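Local structure of restriction endonuclease R.BpuJI (Bacillus pumilus, 2VLA) at residues E7-T12 / Q169-K174; F113-G118 / I126-A131. The protein is the DNA-recognition domain of a restriction endonuclease, caught bound to its cognate DNA, while the whole enzyme is thought to cut DNA. All coordinates share one frame; numbering follows the deposited sequence. Where two conformers were deposited one is given.

Contact 1. Residues E7-T12 / Q169-K174; sequences EQFRCT and QVLQGK. With NA (sodium ion), chain E; nucleotides of chain B.
Leu171 lays its CD1 methyl against the extended segment 7-12, 3.8 Å from Cys11 CB and 4.2 Å from CD1 of the Phe9 ring, whose side chain it crosses at about a right angle. Leu171 lies in the short helix 168-171, whose C-terminal side is finished by a Schellman motif: Gly173, at positive phi, and Lys174 both bond back into the last turn through their backbone N atoms. Beyond this apolar patch the contact turns polar. Glu7 and Gln169 are extended past CG, and their carboxylate and amide planes stand 87° apart; with an N-H...O angle of 142°, the bond from Gln169 NE2 to Glu7 OE1 (3.2 Å) is weak. Gln169 OE1 is taken by the backbone N of Asn4. Two waters bridge the segments, one from Glu7 O to Gln169 N, the other donating to both Glu7 OE1 and Gln172 OE1. With an alanine at Glu7, Gln169 NE2 would probably lose its weak bond to the carboxylate, and the second water would be left with Gln172 OE1 but no partner on the 7-12 side. Lys174 NZ donates to Gln172 OE1 from well above the Gln172 carbonyl plane, not along a lone pair. Gly173 O binds the sodium ion at 2.6 Å, with five other atoms completing the site. At the DNA side, Arg10 is extended from CG to NE, and this chain brings NH1 to the DNA backbone. Tyr205 accepts from NE through its backbone O, and Arg10 NH1 meets the phosphate oxygen OP2 of DC7 of chain B at 2.9 Å, nearly straight at 171°, in the guanidinium plane.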
ATOM      1  N   GLU A   7     -10.059  19.894   0.076  1.00 17.48           N
ATOM      2  CA  GLU A   7     -10.884  18.675   0.034  1.00 15.50           C
ATOM      3  C   GLU A   7     -10.049  17.467   0.480  1.00 13.55           C
ATOM      4  O   GLU A   7      -9.154  17.028  -0.214  1.00 14.61           O
ATOM      5  CB  GLU A   7     -11.440  18.445  -1.368  1.00 16.56           C
ATOM      6  CG  GLU A   7     -12.395  19.519  -1.836  1.00 23.47           C
ATOM      7  CD  GLU A   7     -12.883  19.307  -3.280  1.00 23.88           C
ATOM      8  OE1 GLU A   7     -12.537  18.278  -3.902  1.00 30.56           O
ATOM      9  OE2 GLU A   7     -13.630  20.177  -3.787  1.00 40.94           O
ATOM     10  N   GLN A   8     -10.333  16.980   1.663  1.00 12.95           N
ATOM     11  CA  GLN A   8      -9.523  15.941   2.262  1.00 12.87           C
ATOM     12  C   GLN A   8     -10.310  14.648   2.358  1.00 13.97           C
ATOM     13  O   GLN A   8     -11.528  14.664   2.479  1.00 14.63           O
ATOM     14  CB  GLN A   8      -9.067  16.384   3.674  1.00 14.30           C
ATOM     15  CG  GLN A   8      -8.047  17.517   3.680  1.00 13.61           C
ATOM     16  CD  GLN A   8      -6.622  17.024   3.405  1.00 12.97           C
ATOM     17  OE1 GLN A   8      -6.054  16.286   4.195  1.00 13.65           O
ATOM     18  NE2 GLN A   8      -6.048  17.441   2.265  1.00 13.50           N
ATOM     19  N   PHE A   9      -9.603  13.517   2.318  1.00 11.44           N
ATOM     20  CA  PHE A   9     -10.259  12.216   2.310  1.00 11.90           C
ATOM     21  C   PHE A   9      -9.342  11.162   2.875  1.00 11.13           C
ATOM     22  O   PHE A   9      -8.282  10.906   2.326  1.00 12.48           O
ATOM     23  CB  PHE A   9     -10.679  11.848   0.865  1.00 12.84           C
ATOM     24  CG  PHE A   9     -11.426  10.525   0.755  1.00 15.88           C
ATOM     25  CD1 PHE A   9     -10.737   9.337   0.638  1.00 18.12           C
ATOM     26  CD2 PHE A   9     -12.805  10.490   0.768  1.00 17.59           C
ATOM     27  CE1 PHE A   9     -11.408   8.132   0.547  1.00 19.85           C
ATOM     28  CE2 PHE A   9     -13.483   9.295   0.668  1.00 18.21           C
ATOM     29  CZ  PHE A   9     -12.781   8.113   0.566  1.00 18.32           C
ATOM     30  N   ARG A  10      -9.736  10.584   4.010  1.00 12.05           N
ATOM     31  CA  ARG A  10      -8.951   9.537   4.645  1.00 10.56           C
ATOM     32  C   ARG A  10      -9.069   8.252   3.849  1.00 11.03           C
ATOM     33  O   ARG A  10     -10.173   7.730   3.645  1.00 12.60           O
ATOM     34  CB  ARG A  10      -9.421   9.334   6.090  1.00 12.01           C
ATOM     35  CG  ARG A  10      -8.623   8.285   6.855  1.00 11.59           C
ATOM     36  CD  ARG A  10      -8.989   8.238   8.309  1.00 11.97           C
ATOM     37  NE  ARG A  10      -8.121   7.337   9.048  1.00 11.05           N
ATOM     38  CZ  ARG A  10      -8.387   6.065   9.338  1.00 11.93           C
ATOM     39  NH1 ARG A  10      -9.503   5.498   8.948  1.00 11.16           N
ATOM     40  NH2 ARG A  10      -7.525   5.351  10.063  1.00 11.53           N
ATOM     41  N   CYS A  11      -7.930   7.754   3.392  1.00 11.04           N
ATOM     42  CA  CYS A  11      -7.880   6.631   2.491  1.00 10.70           C
ATOM     43  C   CYS A  11      -6.810   5.647   2.981  1.00 11.15           C
ATOM     44  O   CYS A  11      -5.632   5.819   2.723  1.00 10.98           O
ATOM     45  CB  CYS A  11      -7.591   7.116   1.031  1.00 11.09           C
ATOM     46  SG  CYS A  11      -7.711   5.887  -0.220  1.00 16.03           S
ATOM     47  N   THR A  12      -7.244   4.658   3.739  1.00 10.64           N
ATOM     48  CA  THR A  12      -6.297   3.855   4.489  1.00 10.54           C
ATOM     49  C   THR A  12      -5.707   2.723   3.681  1.00 10.35           C
ATOM     50  O   THR A  12      -6.240   2.346   2.571  1.00 10.73           O
ATOM     51  CB  THR A  12      -6.921   3.239   5.763  1.00 14.46           C
ATOM     52  OG1 THR A  12      -7.995   2.386   5.408  1.00 15.50           O
ATOM     53  CG2 THR A  12      -7.418   4.306   6.698  1.00 15.24           C
ATOM     54  N   GLN A 169      -8.743  15.297  -4.298  1.00 11.65           N
ATOM     55  CA  GLN A 169      -8.589  15.549  -5.732  1.00 12.68           C
ATOM     56  C   GLN A 169      -7.419  14.791  -6.314  1.00 11.87           C
ATOM     57  O   GLN A 169      -7.498  14.261  -7.429  1.00 12.52           O
ATOM     58  CB  GLN A 169      -8.464  17.042  -6.031  1.00 13.39           C
ATOM     59  CG  GLN A 169      -9.763  17.802  -5.832  1.00 15.30           C
ATOM     60  CD  GLN A 169      -9.631  19.285  -6.118  1.00 18.54           C
ATOM     61  OE1 GLN A 169      -8.574  19.759  -6.477  1.00 23.64           O
ATOM     62  NE2 GLN A 169     -10.736  20.019  -5.971  1.00 25.65           N
ATOM     63  N   VAL A 170      -6.328  14.684  -5.549  1.00 11.68           N
ATOM     64  CA  VAL A 170      -5.208  13.898  -6.005  1.00 11.54           C
ATOM     65  C   VAL A 170      -5.604  12.431  -6.102  1.00 11.47           C
ATOM     66  O   VAL A 170      -5.287  11.759  -7.077  1.00 11.39           O
ATOM     67  CB  VAL A 170      -3.972  14.064  -5.057  1.00 11.17           C
ATOM     68  CG1 VAL A 170      -2.917  12.989  -5.356  1.00 12.25           C
ATOM     69  CG2 VAL A 170      -3.395  15.461  -5.196  1.00 13.19           C
ATOM     70  N   LEU A 171      -6.291  11.922  -5.074  1.00 11.15           N
ATOM     71  CA  LEU A 171      -6.683  10.522  -5.028  1.00 10.90           C
ATOM     72  C   LEU A 171      -7.712  10.169  -6.130  1.00 11.21           C
ATOM     73  O   LEU A 171      -7.826   9.014  -6.528  1.00 12.42           O
ATOM     74  CB  LEU A 171      -7.232  10.167  -3.631  1.00 11.36           C
ATOM     75  CG  LEU A 171      -6.254  10.228  -2.446  1.00 11.03           C
ATOM     76  CD1 LEU A 171      -7.067  10.105  -1.186  1.00 14.75           C
ATOM     77  CD2 LEU A 171      -5.203   9.137  -2.570  1.00 13.53           C
ATOM     78  N   GLN A 172      -8.456  11.175  -6.578  1.00 12.64           N
ATOM     79  CA  GLN A 172      -9.379  11.030  -7.717  1.00 12.08           C
ATOM     80  C   GLN A 172      -8.673  11.069  -9.049  1.00 13.00           C
ATOM     81  O   GLN A 172      -9.303  10.879 -10.105  1.00 14.11           O
ATOM     82  CB  GLN A 172     -10.424  12.130  -7.673  1.00 13.74           C
ATOM     83  CG  GLN A 172     -11.417  11.992  -6.524  1.00 12.88           C
ATOM     84  CD  GLN A 172     -12.352  13.156  -6.445  1.00 13.64           C
ATOM     85  OE1 GLN A 172     -11.946  14.294  -6.665  1.00 15.87           O
ATOM     86  NE2 GLN A 172     -13.630  12.886  -6.120  1.00 15.48           N
ATOM     87  N   GLY A 173      -7.383  11.327  -9.050  1.00 12.63           N
ATOM     88  CA  GLY A 173      -6.639  11.342 -10.308  1.00 12.45           C
ATOM     89  C   GLY A 173      -6.864  12.611 -11.133  1.00 14.30           C
ATOM     90  O   GLY A 173      -6.696  12.596 -12.341  1.00 16.35           O
ATOM     91  N   LYS A 174      -7.190  13.717 -10.477  1.00 12.86           N
ATOM     92  CA  LYS A 174      -7.497  14.966 -11.171  1.00 13.85           C
ATOM     93  C   LYS A 174      -6.302  15.908 -11.309  1.00 14.41           C
ATOM     94  O   LYS A 174      -6.365  16.892 -12.045  1.00 15.98           O
ATOM     95  CB  LYS A 174      -8.618  15.686 -10.441  1.00 15.64           C
ATOM     96  CG  LYS A 174      -9.979  14.986 -10.564  1.00 18.80           C
ATOM     97  CD  LYS A 174     -11.023  15.720  -9.778  1.00 20.15           C
ATOM     98  CE  LYS A 174     -12.350  14.996  -9.784  1.00 22.67           C
ATOM     99  NZ  LYS A 174     -13.337  15.643  -8.859  1.00 31.41           N
TER
HETATM  100 NA    NA E1282      -6.092  11.453 -14.566  1.00 15.19          NA
ATOM    101  P    DC B   7     -11.362   2.413  10.520  1.00 13.70           P
ATOM    102  OP1  DC B   7     -12.583   3.235  10.558  1.00 16.27           O
ATOM    103  OP2  DC B   7     -10.314   2.754   9.541  1.00 13.71           O
ATOM    104  O5'  DC B   7     -10.650   2.355  11.954  1.00 12.80           O
ATOM    105  C5'  DC B   7     -11.424   2.105  13.122  1.00 13.22           C
ATOM    106  C4'  DC B   7     -10.522   1.965  14.341  1.00 13.08           C
ATOM    107  O4'  DC B   7      -9.742   0.735  14.242  1.00 12.60           O
ATOM    108  C3'  DC B   7      -9.474   3.071  14.515  1.00 12.36           C
ATOM    109  O3'  DC B   7      -9.400   3.414  15.883  1.00 13.29           O
ATOM    110  C2'  DC B   7      -8.169   2.403  14.120  1.00 12.53           C
ATOM    111  C1'  DC B   7      -8.412   1.022  14.648  1.00 13.21           C
ATOM    112  N1   DC B   7      -7.562  -0.077  14.155  1.00 12.37           N
ATOM    113  C2   DC B   7      -7.241  -1.107  15.031  1.00 11.75           C
ATOM    114  O2   DC B   7      -7.612  -1.018  16.209  1.00 12.83           O
ATOM    115  N3   DC B   7      -6.501  -2.145  14.591  1.00 11.34           N
ATOM    116  C4   DC B   7      -6.166  -2.205  13.297  1.00  9.43           C
ATOM    117  N4   DC B   7      -5.454  -3.239  12.872  1.00 10.34           N
ATOM    118  C5   DC B   7      -6.497  -1.166  12.390  1.00 10.26           C
ATOM    119  C6   DC B   7      -7.182  -0.131  12.852  1.00 10.73           C
TER
HETATM  120  O   HOH W   1      -8.072  17.753  -2.636  1.00 14.82           O
HETATM  121  O   HOH W   2     -13.251  16.702  -5.997  1.00 29.37           O

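Contact 2. Residues F113-G118 / I126-A131; sequences FQFPNG and IEKVGA
Pro116 CG touches Val129 CG2 at 4.0 Å on helix 122-130, and Pro116 CB faces Lys128 CB at 4.4 Å. Val129 holds CG2 beside the backbone N, and the side chains of Pro116 and Val129 cross at about a right angle. Lys128, extended beyond CG and with CG anti to the carbonyl carbon (chi1 -70°), passes obliquely across Phe115, with NZ 4.2 Å from Phe115 CD1. Its charge is met by a salt bridge to Asp120 OD2, and NZ also donates to Thr12 O, so this buried amine is anchored by both.

This is a helix packed against the loop that precedes it in the chain: segment 113-118 follows helix 102-112 and turns through a cis peptide bond between Phe115 and Pro116. Two side-chain amides brace that turn. Asn117 ND2 donates to Gln114 O at 2.9 Å, at a C=O...N angle of 161°, while Gln114 NE2 reaches forward to Pro116 O, also at 2.9 Å. Each acceptor lies within 3° of the donor's amide plane. Farther out, Gln114 NE2 also bonds Phe253 O, and Trp273 of helix 263-278 touches the side chains of Gln114 and Asn117.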
ATOM      1  N   PHE A 113       0.223  -1.530  -6.104  1.00 10.97           N
ATOM      2  CA  PHE A 113      -0.738  -0.925  -5.204  1.00 10.58           C
ATOM      3  C   PHE A 113      -1.580   0.097  -5.970  1.00 10.28           C
ATOM      4  O   PHE A 113      -1.070   0.788  -6.864  1.00 11.26           O
ATOM      5  CB  PHE A 113      -0.028  -0.242  -4.003  1.00 10.82           C
ATOM      6  CG  PHE A 113      -0.592  -0.630  -2.631  1.00 11.46           C
ATOM      7  CD1 PHE A 113      -1.850  -0.253  -2.235  1.00 13.34           C
ATOM      8  CD2 PHE A 113       0.172  -1.332  -1.749  1.00 12.67           C
ATOM      9  CE1 PHE A 113      -2.327  -0.579  -0.972  1.00 13.02           C
ATOM     10  CE2 PHE A 113      -0.296  -1.629  -0.488  1.00 12.72           C
ATOM     11  CZ  PHE A 113      -1.528  -1.256  -0.114  1.00 12.19           C
ATOM     12  N   GLN A 114      -2.821   0.259  -5.550  1.00 10.21           N
ATOM     13  CA  GLN A 114      -3.680   1.271  -6.077  1.00 10.39           C
ATOM     14  C   GLN A 114      -4.822   1.495  -5.136  1.00 10.02           C
ATOM     15  O   GLN A 114      -5.063   0.665  -4.222  1.00 10.39           O
ATOM     16  CB  GLN A 114      -4.226   0.821  -7.442  1.00 11.20           C
ATOM     17  CG  GLN A 114      -4.874  -0.535  -7.376  1.00 12.06           C
ATOM     18  CD  GLN A 114      -5.659  -0.861  -8.645  1.00 12.40           C
ATOM     19  OE1 GLN A 114      -5.074  -1.198  -9.674  1.00 13.00           O
ATOM     20  NE2 GLN A 114      -6.981  -0.774  -8.565  1.00 13.19           N
ATOM     21  N   PHE A 115      -5.554   2.593  -5.350  1.00 10.61           N
ATOM     22  CA  PHE A 115      -6.876   2.773  -4.764  1.00 10.82           C
ATOM     23  C   PHE A 115      -7.856   2.976  -5.939  1.00 10.53           C
ATOM     24  O   PHE A 115      -7.514   3.657  -6.909  1.00 12.52           O
ATOM     25  CB  PHE A 115      -6.944   4.011  -3.890  1.00 11.05           C
ATOM     26  CG  PHE A 115      -5.971   4.014  -2.711  1.00 10.57           C
ATOM     27  CD1 PHE A 115      -6.035   3.045  -1.695  1.00 12.02           C
ATOM     28  CD2 PHE A 115      -5.023   4.997  -2.613  1.00 11.72           C
ATOM     29  CE1 PHE A 115      -5.162   3.113  -0.550  1.00 12.90           C
ATOM     30  CE2 PHE A 115      -4.151   5.060  -1.466  1.00 12.79           C
ATOM     31  CZ  PHE A 115      -4.235   4.093  -0.472  1.00 13.09           C
ATOM     32  N   PRO A 116      -9.053   2.375  -5.866  1.00 11.36           N
ATOM     33  CA  PRO A 116      -9.492   1.440  -4.840  1.00 11.39           C
ATOM     34  C   PRO A 116      -8.821   0.102  -4.997  1.00 11.78           C
ATOM     35  O   PRO A 116      -8.124  -0.139  -5.987  1.00 12.64           O
ATOM     36  CB  PRO A 116     -11.031   1.302  -5.111  1.00 13.38           C
ATOM     37  CG  PRO A 116     -11.353   2.362  -6.134  1.00 14.01           C
ATOM     38  CD  PRO A 116     -10.092   2.580  -6.895  1.00 13.28           C
ATOM     39  N   ASN A 117      -9.029  -0.779  -4.027  1.00 11.15           N
ATOM     40  CA  ASN A 117      -8.482  -2.095  -4.089  1.00 11.43           C
ATOM     41  C   ASN A 117      -9.322  -3.108  -3.309  1.00 12.10           C
ATOM     42  O   ASN A 117     -10.296  -2.744  -2.620  1.00 12.31           O
ATOM     43  CB  ASN A 117      -7.028  -2.075  -3.584  1.00 11.15           C
ATOM     44  CG  ASN A 117      -6.926  -1.666  -2.118  1.00 10.68           C
ATOM     45  OD1 ASN A 117      -7.539  -2.301  -1.254  1.00 11.45           O
ATOM     46  ND2 ASN A 117      -6.208  -0.556  -1.841  1.00 10.72           N
ATOM     47  N   GLY A 118      -8.940  -4.369  -3.395  1.00 11.46           N
ATOM     48  CA  GLY A 118      -9.656  -5.433  -2.707  1.00 11.39           C
ATOM     49  C   GLY A 118      -9.030  -5.861  -1.407  1.00 11.61           C
ATOM     50  O   GLY A 118      -9.355  -6.922  -0.882  1.00 13.24           O
ATOM     51  N   ILE A 126     -16.780   0.503  -1.127  1.00 14.90           N
ATOM     52  CA  ILE A 126     -17.912   1.251  -1.620  1.00 16.22           C
ATOM     53  C   ILE A 126     -17.725   2.760  -1.390  1.00 16.00           C
ATOM     54  O   ILE A 126     -18.059   3.554  -2.231  1.00 17.59           O
ATOM     55  CB  ILE A 126     -19.225   0.742  -0.960  1.00 17.29           C
ATOM     56  CG1 ILE A 126     -19.553  -0.659  -1.488  1.00 17.81           C
ATOM     57  CG2 ILE A 126     -20.380   1.706  -1.200  1.00 18.31           C
ATOM     58  CD1 ILE A 126     -20.691  -1.362  -0.763  1.00 19.67           C
ATOM     59  N   GLU A 127     -17.163   3.132  -0.245  0.50 16.13           N
ATOM     60  CA  GLU A 127     -16.870   4.543   0.029  0.50 17.11           C
ATOM     61  C   GLU A 127     -15.871   5.110  -0.998  0.50 16.00           C
ATOM     62  O   GLU A 127     -16.066   6.199  -1.530  0.50 18.69           O
ATOM     63  CB  GLU A 127     -16.322   4.719   1.447  0.50 18.66           C
ATOM     64  CG  GLU A 127     -17.380   4.610   2.550  0.50 19.37           C
ATOM     65  CD  GLU A 127     -16.783   4.657   3.948  0.50 25.94           C
ATOM     66  OE1 GLU A 127     -15.623   5.089   4.085  0.50 27.35           O
ATOM     67  OE2 GLU A 127     -17.484   4.268   4.910  0.50 27.38           O
ATOM     68  N   LYS A 128     -14.808   4.363  -1.269  1.00 15.88           N
ATOM     69  CA  LYS A 128     -13.762   4.847  -2.149  1.00 14.96           C
ATOM     70  C   LYS A 128     -14.253   4.911  -3.595  1.00 15.25           C
ATOM     71  O   LYS A 128     -14.015   5.880  -4.290  1.00 15.56           O
ATOM     72  CB  LYS A 128     -12.509   3.982  -2.014  1.00 15.34           C
ATOM     73  CG  LYS A 128     -11.832   4.176  -0.677  1.00 14.92           C
ATOM     74  CD  LYS A 128     -10.611   3.301  -0.481  1.00 16.41           C
ATOM     75  CE  LYS A 128     -10.103   3.416   0.963  1.00 21.24           C
ATOM     76  NZ  LYS A 128      -8.937   2.563   1.233  1.00 23.95           N
ATOM     77  N   VAL A 129     -15.000   3.904  -4.006  1.00 15.64           N
ATOM     78  CA  VAL A 129     -15.629   3.919  -5.314  1.00 16.87           C
ATOM     79  C   VAL A 129     -16.651   5.075  -5.406  1.00 18.30           C
ATOM     80  O   VAL A 129     -16.721   5.795  -6.435  1.00 17.49           O
ATOM     81  CB  VAL A 129     -16.302   2.571  -5.612  1.00 18.01           C
ATOM     82  CG1 VAL A 129     -17.286   2.696  -6.762  1.00 20.72           C
ATOM     83  CG2 VAL A 129     -15.237   1.498  -5.906  1.00 19.17           C
ATOM     84  N   GLY A 130     -17.406   5.293  -4.337  1.00 17.23           N
ATOM     85  CA  GLY A 130     -18.406   6.385  -4.321  1.00 17.95           C
ATOM     86  C   GLY A 130     -17.749   7.752  -4.462  1.00 18.94           C
ATOM     87  O   GLY A 130     -18.334   8.682  -5.014  1.00 20.54           O
ATOM     88  N   ALA A 131     -16.513   7.859  -3.978  1.00 17.61           N
ATOM     89  CA  ALA A 131     -15.753   9.103  -4.035  1.00 16.55           C
ATOM     90  C   ALA A 131     -14.960   9.251  -5.362  1.00 16.29           C
ATOM     91  O   ALA A 131     -14.254  10.235  -5.560  1.00 17.20           O
ATOM     92  CB  ALA A 131     -14.797   9.190  -2.822  1.00 18.05           C
TER

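In the fold
Contact 2 is nested inside the long chain loop closed by contact 1, their centres 10 Å apart on the same side of the chain's centre. They meet at several places. Near the end of segment 7-12, Cys11 SG packs 3.6 Å from Phe115 CG, joining the Leu171 patch to the cis-proline loop, and Thr12 O lies 3.0 Å from Lys128 NZ. Elsewhere, Gln172 NE2 lies 2.8 Å from Ala131 O, a probable hydrogen bond linking the residue that follows helix 122-130 to those by helix 168-171. Gln172 and Gly173 also line the pocket holding the bound polyether. Contact 1 engages the DNA backbone through Arg10, whereas the nearest atom of contact 2 is about 6 Å from the nucleic acid.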